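Local coordinates for alpha-Amylase (Thermotoga maritima, PDB 2B5D), which is an alpha-amylase-type member of glycoside hydrolase family 57, with a beta/alpha-barrel-like core and a helical C-terminal region, at residues Arg224-Met227 against Phe233-Ala236; Arg332-Met335 against Glu341-Ile344; Tyr492-Leu495 against Ile500-Glu503. All coordinates share one frame; numbering follows the deposited sequence. Where two conformers were deposited one is given.

In the fold
Three short loops are closed one after another along the chain, none enclosing or crossing another. Interaction 1 comes first and shuts the hairpin 226-227/233-236, whose second strand runs parallel to strand 203-206. Interaction 2 follows, folding the end of helix 309-338 onto the entry to strand 343-349, which lies parallel to strand 3-11. Both therefore reach the same sheet, and they touch where Arg224 meets Glu341 and Pro225 meets Val343; the centres of interactions 1 and 2 are about 15 Å apart. Interaction 3 belongs to the C-terminal helical region, where it closes the turn between helices 473-496 and 502-511, with its centre about 59 Å from that of interaction 2.

Interaction 1. Residues Arg224-Met227 against Phe233-Ala236; sequences RPIM and FAFA
Ile226 and Ala234 form an antiparallel hydrogen-bonded pair: Ile226 N gives its hydrogen to Ala234 O at 3.0 Å, and the return bond from Ala234 N to Ile226 O is also 3.0 Å. At the next pair, Met227 with Phe233, no such bonds lie between the strands and the two CA atoms come to 4.2 Å. Both bonded oxygens take a further CA-H...O contact, Ala234 O from Pro225 CA at 3.2 Å and Ile226 O from Phe233 CA at 3.3 Å. Ile226 and Ala234 share one face of the sheet, where CG1 of the isoleucine lies 4.0 Å from CB of the alanine; a chi1 of 66°, with CG1 between the backbone N and the carbonyl carbon, places that branch on the alanine side.

The two strands are the arms of a beta hairpin with a five-residue loop. Strand 233-236 also runs parallel to strand 203-206, bonding through Phe233 and Phe235 to Phe204, so the hairpin adds an antiparallel arm to the parallel series of the family 57 sheet. On the first strand, Met227 bonds through its backbone to Gln393 and Ala395.

Two CH-pi contacts join the side chains. Pro225 CB stands over the Phe235 ring, 4.1 Å from its centroid and 18° off the normal, displaced toward the CD2-CE2 side of the rim; proline and phenylalanine point the same way, and Val385 of helix 382-388 touches both. Met227 CG lies over a face of the Phe233 ring, 4.2 Å from the centroid. Its chain leaves anti to the backbone N (chi1 -165°) and bends at chi3, which brings CE back toward CZ while SD makes an oblique Met-aromatic contact. This methionine was modelled in two conformers, so its side-chain contacts with Phe233 are those of one conformer.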
loop_
_atom_site.group_PDB
_atom_site.type_symbol
_atom_site.label_atom_id
_atom_site.label_comp_id
_atom_site.label_asym_id
_atom_site.label_seq_id
_atom_site.Cartn_x
_atom_site.Cartn_y
_atom_site.Cartn_z
ATOM N N ARG A 224 -31.179 9.616 -38.074
ATOM C CA ARG A 224 -32.549 9.797 -37.593
ATOM C C ARG A 224 -32.802 8.842 -36.397
ATOM O O ARG A 224 -32.336 7.694 -36.412
ATOM C CB ARG A 224 -33.520 9.550 -38.763
ATOM C CG ARG A 224 -33.795 10.903 -39.538
ATOM C CD ARG A 224 -34.777 10.751 -40.628
ATOM N NE ARG A 224 -36.183 11.093 -40.308
ATOM C CZ ARG A 224 -36.650 12.335 -40.225
ATOM N NH1 ARG A 224 -35.836 13.379 -40.360
ATOM N NH2 ARG A 224 -37.930 12.536 -39.970
ATOM N N PRO A 225 -33.574 9.289 -35.399
ATOM C CA PRO A 225 -34.019 8.370 -34.361
ATOM C C PRO A 225 -34.815 7.199 -34.946
ATOM O O PRO A 225 -35.307 7.257 -36.069
ATOM C CB PRO A 225 -34.974 9.226 -33.518
ATOM C CG PRO A 225 -35.371 10.355 -34.431
ATOM C CD PRO A 225 -34.103 10.636 -35.180
ATOM N N ILE A 226 -34.902 6.121 -34.204
ATOM C CA ILE A 226 -35.794 5.050 -34.587
ATOM C C ILE A 226 -36.802 4.986 -33.466
ATOM O O ILE A 226 -36.623 5.649 -32.451
ATOM C CB ILE A 226 -35.066 3.695 -34.706
ATOM C CG1 ILE A 226 -34.566 3.250 -33.314
ATOM C CG2 ILE A 226 -34.045 3.749 -35.858
ATOM C CD1 ILE A 226 -34.049 1.859 -33.250
ATOM N N MET A 227 -37.851 4.194 -33.652
ATOM C CA MET A 227 -38.855 3.942 -32.588
ATOM C C MET A 227 -38.796 2.456 -32.344
ATOM O O MET A 227 -38.759 1.704 -33.321
ATOM C CB MET A 227 -40.230 4.315 -33.077
ATOM C CG MET A 227 -41.247 4.423 -31.913
ATOM S SD MET A 227 -42.929 4.232 -32.589
ATOM C CE MET A 227 -43.529 5.870 -32.177
ATOM N N PHE A 233 -38.604 5.920 -28.496
ATOM C CA PHE A 233 -37.638 6.496 -29.460
ATOM C C PHE A 233 -36.162 6.359 -28.981
ATOM O O PHE A 233 -35.877 6.654 -27.820
ATOM C CB PHE A 233 -37.960 7.974 -29.658
ATOM C CG PHE A 233 -39.193 8.224 -30.450
ATOM C CD1 PHE A 233 -40.364 8.679 -29.828
ATOM C CD2 PHE A 233 -39.195 8.030 -31.844
ATOM C CE1 PHE A 233 -41.538 8.964 -30.604
ATOM C CE2 PHE A 233 -40.364 8.273 -32.608
ATOM C CZ PHE A 233 -41.537 8.738 -31.969
ATOM N N ALA A 234 -35.268 5.853 -29.835
ATOM C CA ALA A 234 -33.835 5.820 -29.548
ATOM C C ALA A 234 -33.038 6.765 -30.513
ATOM O O ALA A 234 -33.234 6.713 -31.724
ATOM C CB ALA A 234 -33.314 4.398 -29.675
ATOM N N PHE A 235 -32.125 7.564 -29.960
ATOM C CA PHE A 235 -31.255 8.515 -30.685
ATOM C C PHE A 235 -29.832 7.973 -30.663
ATOM O O PHE A 235 -29.321 7.756 -29.596
ATOM C CB PHE A 235 -31.245 9.839 -29.963
ATOM C CG PHE A 235 -32.500 10.667 -30.153
ATOM C CD1 PHE A 235 -33.566 10.582 -29.248
ATOM C CD2 PHE A 235 -32.616 11.526 -31.211
ATOM C CE1 PHE A 235 -34.723 11.377 -29.408
ATOM C CE2 PHE A 235 -33.767 12.309 -31.400
ATOM C CZ PHE A 235 -34.809 12.266 -30.486
ATOM N N ALA A 236 -29.227 7.679 -31.808
ATOM C CA ALA A 236 -27.882 7.137 -31.807
ATOM C C ALA A 236 -26.832 8.246 -32.010
ATOM O O ALA A 236 -26.986 9.175 -32.826
ATOM C CB ALA A 236 -27.700 5.981 -32.775
#

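Interaction 2. Residues Arg332-Met335 against Glu341-Ile344; sequences RRLM and EPVI
Leu334 and Met335 close the turn from helix 309-338 into strand 343-349, an alpha-to-beta connection of the family 57 core, and both of them pack on Pro342, just ahead of the strand. Leu334 crosses the proline ring at a slant. Its CB lies 3.8 Å from Pro342 CG, and its CD2 branch rests 3.8 Å from Pro342 CB. The same CD2 reaches farther along the strand to Ile344 CD1, a looser touch at 4.4 Å. Met335 comes to the other end of the ring, CG standing 3.6 Å from Pro342 CD, with the two side chains at about a right angle.

Polar groups are held elsewhere: Arg332 forms a salt bridge with Asp376, while Pro342 and Ile344 bond through their backbones to Lys4 of the neighbouring strand 3-11. Between the two segments themselves the contact is wholly apolar. The ring offers only carbon to Leu334 and Met335, so the fit rests on shape and burial of carbon surface instead of directional bonds.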
loop_
_atom_site.group_PDB
_atom_site.type_symbol
_atom_site.label_atom_id
_atom_site.label_comp_id
_atom_site.label_asym_id
_atom_site.label_seq_id
_atom_site.Cartn_x
_atom_site.Cartn_y
_atom_site.Cartn_z
ATOM N N ARG A 332 -25.286 19.120 -45.238
ATOM C CA ARG A 332 -25.613 19.288 -46.639
ATOM C C ARG A 332 -25.423 17.976 -47.362
ATOM O O ARG A 332 -26.291 17.568 -48.144
ATOM C CB ARG A 332 -24.760 20.400 -47.272
ATOM C CG ARG A 332 -25.209 21.843 -46.927
ATOM C CD ARG A 332 -24.470 22.847 -47.845
ATOM N NE ARG A 332 -23.025 22.574 -47.802
ATOM C CZ ARG A 332 -22.157 23.265 -47.069
ATOM N NH1 ARG A 332 -22.570 24.318 -46.344
ATOM N NH2 ARG A 332 -20.874 22.913 -47.082
ATOM N N ARG A 333 -24.307 17.311 -47.093
ATOM C CA ARG A 333 -24.019 16.014 -47.669
ATOM C C ARG A 333 -25.129 14.980 -47.329
ATOM O O ARG A 333 -25.487 14.139 -48.161
ATOM C CB ARG A 333 -22.680 15.548 -47.109
ATOM C CG ARG A 333 -22.268 14.135 -47.473
ATOM C CD ARG A 333 -20.890 13.805 -46.915
ATOM N NE ARG A 333 -20.875 13.395 -45.505
ATOM C CZ ARG A 333 -20.306 14.078 -44.505
ATOM N NH1 ARG A 333 -19.670 15.249 -44.726
ATOM N NH2 ARG A 333 -20.357 13.579 -43.274
ATOM N N LEU A 334 -25.643 15.044 -46.097
ATOM C CA LEU A 334 -26.624 14.089 -45.597
ATOM C C LEU A 334 -28.000 14.359 -46.172
ATOM O O LEU A 334 -28.659 13.431 -46.562
ATOM C CB LEU A 334 -26.700 14.123 -44.063
ATOM C CG LEU A 334 -26.065 13.076 -43.126
ATOM C CD1 LEU A 334 -25.091 12.116 -43.747
ATOM C CD2 LEU A 334 -25.486 13.782 -41.880
ATOM N N MET A 335 -28.438 15.621 -46.178
ATOM C CA MET A 335 -29.685 16.019 -46.831
ATOM C C MET A 335 -29.704 15.513 -48.278
ATOM O O MET A 335 -30.661 14.843 -48.721
ATOM C CB MET A 335 -29.873 17.540 -46.772
ATOM C CG MET A 335 -30.612 17.989 -45.539
ATOM S SD MET A 335 -30.735 19.749 -45.121
ATOM C CE MET A 335 -28.991 20.225 -44.992
ATOM N N GLU A 341 -34.251 15.786 -43.366
ATOM C CA GLU A 341 -33.340 16.471 -42.464
ATOM C C GLU A 341 -32.602 15.479 -41.504
ATOM O O GLU A 341 -33.244 14.731 -40.763
ATOM C CB GLU A 341 -34.124 17.535 -41.681
ATOM C CG GLU A 341 -34.586 18.731 -42.534
ATOM C CD GLU A 341 -35.820 19.475 -41.956
ATOM O OE1 GLU A 341 -35.811 20.738 -41.912
ATOM O OE2 GLU A 341 -36.810 18.790 -41.557
ATOM N N PRO A 342 -31.239 15.480 -41.525
ATOM C CA PRO A 342 -30.482 14.676 -40.566
ATOM C C PRO A 342 -30.644 15.240 -39.161
ATOM O O PRO A 342 -30.894 16.447 -38.981
ATOM C CB PRO A 342 -29.047 14.786 -41.052
ATOM C CG PRO A 342 -29.023 16.117 -41.825
ATOM C CD PRO A 342 -30.367 16.250 -42.441
ATOM N N VAL A 343 -30.631 14.360 -38.162
ATOM C CA VAL A 343 -30.443 14.857 -36.809
ATOM C C VAL A 343 -29.143 14.306 -36.266
ATOM O O VAL A 343 -28.884 13.121 -36.264
ATOM C CB VAL A 343 -31.742 14.874 -35.874
ATOM C CG1 VAL A 343 -32.933 14.237 -36.517
ATOM C CG2 VAL A 343 -31.478 14.393 -34.444
ATOM N N ILE A 344 -28.257 15.226 -35.955
ATOM C CA ILE A 344 -26.876 14.873 -35.676
ATOM C C ILE A 344 -26.829 14.868 -34.181
ATOM O O ILE A 344 -27.093 15.924 -33.530
ATOM C CB ILE A 344 -25.899 15.898 -36.360
ATOM C CG1 ILE A 344 -25.988 15.709 -37.894
ATOM C CG2 ILE A 344 -24.521 15.739 -35.801
ATOM C CD1 ILE A 344 -25.530 16.907 -38.765
#

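Interaction 3. Residues Tyr492-Leu495 against Ile500-Glu503; sequences YDQL and IDEE
Leu495 and Ile500 make the apolar part of this contact, lying side by side and pointing the same way, with CD1 of the leucine 3.8 Å from CD1 of the isoleucine. Leu495 leaves the helix with CG anti to its backbone N (chi1 -170°), and although its CB points away from the other segment, that torsion and a chi2 of 63° bring CD1 across. Val445 and Leu449 of helix 443-458 also touch Leu495, and Leu444 touches Ile500, so the pair continues into a core shared with that helix. Gln494 adds its own hydrocarbon: CB sits 3.7 Å from Ile500 CA.

Close polar and van der Waals packing comes next. Beyond CG the Gln494 chain is extended, and it lays the amide against Asp501 CB, which is 3.4 Å from Gln494 CD. Amide and carboxylate planes are 23° apart, and the two side chains pass at a slant. The amide is probably turned over in the model, so which of its ends faces the Asp501 backbone is uncertain. Asp22 of the third subunit packs on Gln494 as well.

Capping is the charged element. Asp501 stands at the N-cap of helix 502-511, and its OD2 accepts a weak bond from Glu503 N at 3.4 Å. A second weak bond reaches the same oxygen from Met504 N.

The whole forms a short turn joining helix 473-496 to helix 502-511 in the C-terminal helical region. Two weak bonds from backbone N-H groups on one carboxylate oxygen imply a loose cap, whose negative charge would nevertheless suit the positive end of the helix dipole, while the packing of Leu495 CD1 on Ile500 supplies the apolar contact at the turn.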
loop_
_atom_site.group_PDB
_atom_site.type_symbol
_atom_site.label_atom_id
_atom_site.label_comp_id
_atom_site.label_asym_id
_atom_site.label_seq_id
_atom_site.Cartn_x
_atom_site.Cartn_y
_atom_site.Cartn_z
ATOM N N TYR A 492 -29.108 -6.251 7.147
ATOM C CA TYR A 492 -29.728 -7.517 6.833
ATOM C C TYR A 492 -29.716 -8.381 8.075
ATOM O O TYR A 492 -30.743 -8.997 8.426
ATOM C CB TYR A 492 -28.993 -8.211 5.686
ATOM C CG TYR A 492 -29.491 -9.593 5.400
ATOM C CD1 TYR A 492 -30.690 -9.789 4.703
ATOM C CD2 TYR A 492 -28.786 -10.727 5.840
ATOM C CE1 TYR A 492 -31.172 -11.072 4.438
ATOM C CE2 TYR A 492 -29.260 -12.015 5.594
ATOM C CZ TYR A 492 -30.462 -12.181 4.891
ATOM O OH TYR A 492 -30.951 -13.452 4.615
ATOM N N ASP A 493 -28.555 -8.431 8.728
ATOM C CA ASP A 493 -28.383 -9.203 9.944
ATOM C C ASP A 493 -29.254 -8.769 11.114
ATOM O O ASP A 493 -29.855 -9.597 11.775
ATOM C CB ASP A 493 -26.928 -9.185 10.340
ATOM C CG ASP A 493 -26.123 -10.069 9.472
ATOM O OD1 ASP A 493 -26.752 -10.869 8.719
ATOM O OD2 ASP A 493 -24.878 -9.965 9.531
ATOM N N GLN A 494 -29.346 -7.472 11.346
ATOM C CA GLN A 494 -30.217 -6.994 12.393
ATOM C C GLN A 494 -31.685 -7.362 12.127
ATOM O O GLN A 494 -32.412 -7.683 13.059
ATOM C CB GLN A 494 -30.063 -5.498 12.561
ATOM C CG GLN A 494 -28.644 -5.133 12.872
ATOM C CD GLN A 494 -28.415 -3.653 12.955
ATOM O OE1 GLN A 494 -27.288 -3.215 13.144
ATOM N NE2 GLN A 494 -29.475 -2.866 12.824
ATOM N N LEU A 495 -32.101 -7.331 10.860
ATOM C CA LEU A 495 -33.499 -7.510 10.514
ATOM C C LEU A 495 -33.864 -8.954 10.703
ATOM O O LEU A 495 -34.810 -9.267 11.406
ATOM C CB LEU A 495 -33.788 -7.080 9.071
ATOM C CG LEU A 495 -35.272 -7.002 8.673
ATOM C CD1 LEU A 495 -36.031 -5.934 9.484
ATOM C CD2 LEU A 495 -35.353 -6.666 7.218
ATOM N N ILE A 500 -32.786 -5.136 15.433
ATOM C CA ILE A 500 -32.590 -3.854 14.754
ATOM C C ILE A 500 -31.962 -2.872 15.724
ATOM O O ILE A 500 -32.457 -2.684 16.835
ATOM C CB ILE A 500 -33.893 -3.266 14.152
ATOM C CG1 ILE A 500 -34.391 -4.145 13.011
ATOM C CG2 ILE A 500 -33.673 -1.829 13.643
ATOM C CD1 ILE A 500 -35.784 -3.753 12.548
ATOM N N ASP A 501 -30.891 -2.231 15.265
ATOM C CA ASP A 501 -30.069 -1.343 16.059
ATOM C C ASP A 501 -30.351 0.057 15.576
ATOM O O ASP A 501 -29.839 0.505 14.563
ATOM C CB ASP A 501 -28.619 -1.756 15.828
ATOM C CG ASP A 501 -27.614 -0.914 16.584
ATOM O OD1 ASP A 501 -26.490 -1.461 16.777
ATOM O OD2 ASP A 501 -27.923 0.260 16.943
ATOM N N GLU A 502 -31.170 0.767 16.320
ATOM C CA GLU A 502 -31.732 1.988 15.814
ATOM C C GLU A 502 -30.781 3.127 15.631
ATOM O O GLU A 502 -31.026 4.003 14.799
ATOM C CB GLU A 502 -32.894 2.439 16.672
ATOM C CG GLU A 502 -34.123 1.579 16.491
ATOM C CD GLU A 502 -35.332 2.251 17.100
ATOM O OE1 GLU A 502 -35.559 3.451 16.760
ATOM O OE2 GLU A 502 -36.030 1.587 17.918
ATOM N N GLU A 503 -29.717 3.131 16.427
ATOM C CA GLU A 503 -28.726 4.204 16.392
ATOM C C GLU A 503 -27.809 4.076 15.176
ATOM O O GLU A 503 -27.455 5.084 14.554
ATOM C CB GLU A 503 -27.903 4.210 17.688
ATOM C CG GLU A 503 -28.681 4.692 18.907
ATOM C CD GLU A 503 -27.756 5.275 19.973
ATOM O OE1 GLU A 503 -27.578 6.528 19.974
ATOM O OE2 GLU A 503 -27.196 4.475 20.780
#